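Local coordinates for putative hydrolase (Shewanella frigidimarina, PDB 3LHO), which probably acts as an iron-dependent dioxygenase of the 2-oxoadipate dioxygenase/decarboxylase family, and carries a nickel ion in this crystal, at residues A[11-16]-A[129-134]. Residues are numbered along the deposited sequence; the frame is centred on the assembly and turned at random.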
loop_
_atom_site.group_PDB
_atom_site.type_symbol
_atom_site.label_atom_id
_atom_site.label_comp_id
_atom_site.label_asym_id
_atom_site.label_seq_id
_atom_site.Cartn_x
_atom_site.Cartn_y
_atom_site.Cartn_z
ATOM N N ALA A 11 -6.215 -11.061 6.584
ATOM C CA ALA A 11 -7.484 -10.744 7.242
ATOM C C ALA A 11 -7.304 -9.549 8.185
ATOM O O ALA A 11 -8.100 -8.637 8.170
ATOM C CB ALA A 11 -8.086 -11.964 8.019
ATOM N N ALA A 12 -6.264 -9.582 9.014
ATOM C CA ALA A 12 -6.043 -8.557 10.019
ATOM C C ALA A 12 -5.631 -7.234 9.368
ATOM O O ALA A 12 -6.090 -6.138 9.776
ATOM C CB ALA A 12 -4.991 -9.044 11.049
ATOM N N LEU A 13 -4.819 -7.317 8.318
ATOM C CA LEU A 13 -4.429 -6.132 7.598
ATOM C C LEU A 13 -5.624 -5.454 6.918
ATOM O O LEU A 13 -5.738 -4.225 6.907
ATOM C CB LEU A 13 -3.347 -6.462 6.546
ATOM C CG LEU A 13 -2.565 -5.325 5.907
ATOM C CD1 LEU A 13 -1.522 -4.664 6.868
ATOM C CD2 LEU A 13 -1.853 -5.819 4.629
ATOM N N TRP A 14 -6.469 -6.259 6.304
ATOM C CA TRP A 14 -7.692 -5.770 5.661
ATOM C C TRP A 14 -8.664 -5.158 6.658
ATOM O O TRP A 14 -9.220 -4.095 6.405
ATOM C CB TRP A 14 -8.348 -6.919 4.903
ATOM C CG TRP A 14 -9.698 -6.599 4.283
ATOM C CD1 TRP A 14 -10.929 -6.930 4.789
ATOM C CD2 TRP A 14 -9.936 -5.911 3.049
ATOM N NE1 TRP A 14 -11.926 -6.470 3.942
ATOM C CE2 TRP A 14 -11.344 -5.837 2.869
ATOM C CE3 TRP A 14 -9.104 -5.346 2.079
ATOM C CZ2 TRP A 14 -11.932 -5.241 1.748
ATOM C CZ3 TRP A 14 -9.691 -4.749 0.969
ATOM C CH2 TRP A 14 -11.089 -4.698 0.812
ATOM N N GLN A 15 -8.860 -5.799 7.796
ATOM C CA GLN A 15 -9.777 -5.219 8.819
ATOM C C GLN A 15 -9.333 -3.812 9.249
ATOM O O GLN A 15 -10.157 -2.904 9.413
ATOM C CB GLN A 15 -9.955 -6.116 10.063
ATOM C CG GLN A 15 -10.896 -7.343 9.826
ATOM C CD GLN A 15 -12.266 -6.971 9.172
ATOM O OE1 GLN A 15 -12.863 -5.929 9.485
ATOM N NE2 GLN A 15 -12.752 -7.827 8.271
ATOM N N ASP A 16 -8.027 -3.641 9.393
ATOM C CA ASP A 16 -7.451 -2.357 9.722
ATOM C C ASP A 16 -7.569 -1.341 8.596
ATOM O O ASP A 16 -7.944 -0.188 8.839
ATOM C CB ASP A 16 -6.008 -2.495 10.175
ATOM C CG ASP A 16 -5.399 -1.166 10.435
ATOM O OD1 ASP A 16 -5.702 -0.564 11.450
ATOM O OD2 ASP A 16 -4.686 -0.633 9.564
ATOM N N PHE A 129 2.498 -5.683 13.848
ATOM C CA PHE A 129 3.318 -4.527 13.489
ATOM C C PHE A 129 2.922 -3.856 12.164
ATOM O O PHE A 129 2.882 -2.621 12.081
ATOM C CB PHE A 129 4.820 -4.835 13.476
ATOM C CG PHE A 129 5.672 -3.613 13.051
ATOM C CD1 PHE A 129 5.689 -2.470 13.851
ATOM C CD2 PHE A 129 6.344 -3.585 11.847
ATOM C CE1 PHE A 129 6.373 -1.379 13.514
ATOM C CE2 PHE A 129 7.059 -2.484 11.490
ATOM C CZ PHE A 129 7.070 -1.359 12.295
ATOM N N ILE A 130 2.633 -4.621 11.118
ATOM C CA ILE A 130 2.371 -3.977 9.825
ATOM C C ILE A 130 0.982 -3.276 9.777
ATOM O O ILE A 130 0.685 -2.566 8.848
ATOM C CB ILE A 130 2.567 -4.948 8.633
ATOM C CG1 ILE A 130 1.494 -6.015 8.622
ATOM C CG2 ILE A 130 4.049 -5.566 8.583
ATOM C CD1 ILE A 130 1.489 -6.837 7.303
ATOM N N TYR A 131 0.140 -3.507 10.787
ATOM C CA TYR A 131 -1.112 -2.750 10.945
ATOM C C TYR A 131 -1.240 -2.101 12.332
ATOM O O TYR A 131 -2.354 -1.927 12.844
ATOM C CB TYR A 131 -2.344 -3.608 10.607
ATOM C CG TYR A 131 -2.438 -4.934 11.366
ATOM C CD1 TYR A 131 -1.775 -6.079 10.885
ATOM C CD2 TYR A 131 -3.154 -5.028 12.582
ATOM C CE1 TYR A 131 -1.816 -7.261 11.561
ATOM C CE2 TYR A 131 -3.204 -6.252 13.291
ATOM C CZ TYR A 131 -2.534 -7.367 12.738
ATOM O OH TYR A 131 -2.546 -8.568 13.369
ATOM N N SER A 132 -0.095 -1.735 12.918
ATOM C CA SER A 132 -0.026 -1.224 14.318
ATOM C C SER A 132 -0.313 0.301 14.359
ATOM O O SER A 132 -0.518 0.885 15.410
ATOM C CB SER A 132 1.390 -1.495 14.932
ATOM O OG SER A 132 2.451 -0.912 14.116
ATOM N N GLY A 133 -0.246 0.973 13.221
ATOM C CA GLY A 133 -0.516 2.434 13.174
ATOM C C GLY A 133 0.644 3.305 13.622
ATOM O O GLY A 133 1.844 2.997 13.387
ATOM N N ARG A 134 0.273 4.421 14.233
ATOM C CA ARG A 134 1.226 5.408 14.650
ATOM C C ARG A 134 1.821 5.054 15.979
ATOM O O ARG A 134 1.095 4.791 16.905
ATOM C CB ARG A 134 0.554 6.788 14.792
ATOM C CG ARG A 134 0.955 7.732 13.693
ATOM C CD ARG A 134 0.688 9.170 14.047
ATOM N NE ARG A 134 -0.676 9.401 14.536
ATOM C CZ ARG A 134 -0.977 10.009 15.677
ATOM N NH1 ARG A 134 -0.017 10.466 16.488
ATOM N NH2 ARG A 134 -2.256 10.155 16.015
HETATM O O HOH W 1 -3.642 0.595 12.931
#
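With chi1 at 54°, Tyr-131 tucks CG between its own backbone N and carbonyl carbon, which lays the ring alongside helix 6-20; Leu-13, CG anti to the backbone N (chi1 -166°), carries CD1 to Ile-130 and to Tyr-131 CB. The phenol end of the ring lies against the methyl of Ala-12, whose CB is 3.4 Å from Tyr-131 CZ and equally near OH. One face of the same ring looks onto the backbone of the helix, with the Ala-12 O standing 4.1 Å above the plane and offset toward the rim. At the CB end of Tyr-131, Leu-13 CD1 meets Ile-130 CD1 at 3.7 Å, the two side chains crossing at about a right angle, and the same methyl sits 3.6 Å from Ile-130 O. Within this family, assigned to the glyoxalase clan, the contact joins helix 6-20 to the loop between helices 106-116 and 140-149; the side chain of Leu-13 is about 12 Å from the nickel ion, which is bound by His-41, His-165 and Glu-235. Asp-16 CB rests 3.9 Å from Tyr-131 CB, its carboxylate plane turned 40° from the ring. A water donates to both Asp-16 OD1 and Tyr-131 O, at 2.8 Å each, while OD2 forms a salt bridge with Arg-162. The Tyr-131 hydroxyl is hydrogen-bonded to His-3. A serine in place of Tyr-131 would probably strip Ala-12 of its aromatic neighbour and deprive His-3 of its phenol partner. Within the loop, Phe-129 O accepts from both Ser-132 N and Ser-132 OG, and Gly-133 pairs with Tyr-161 through its backbone.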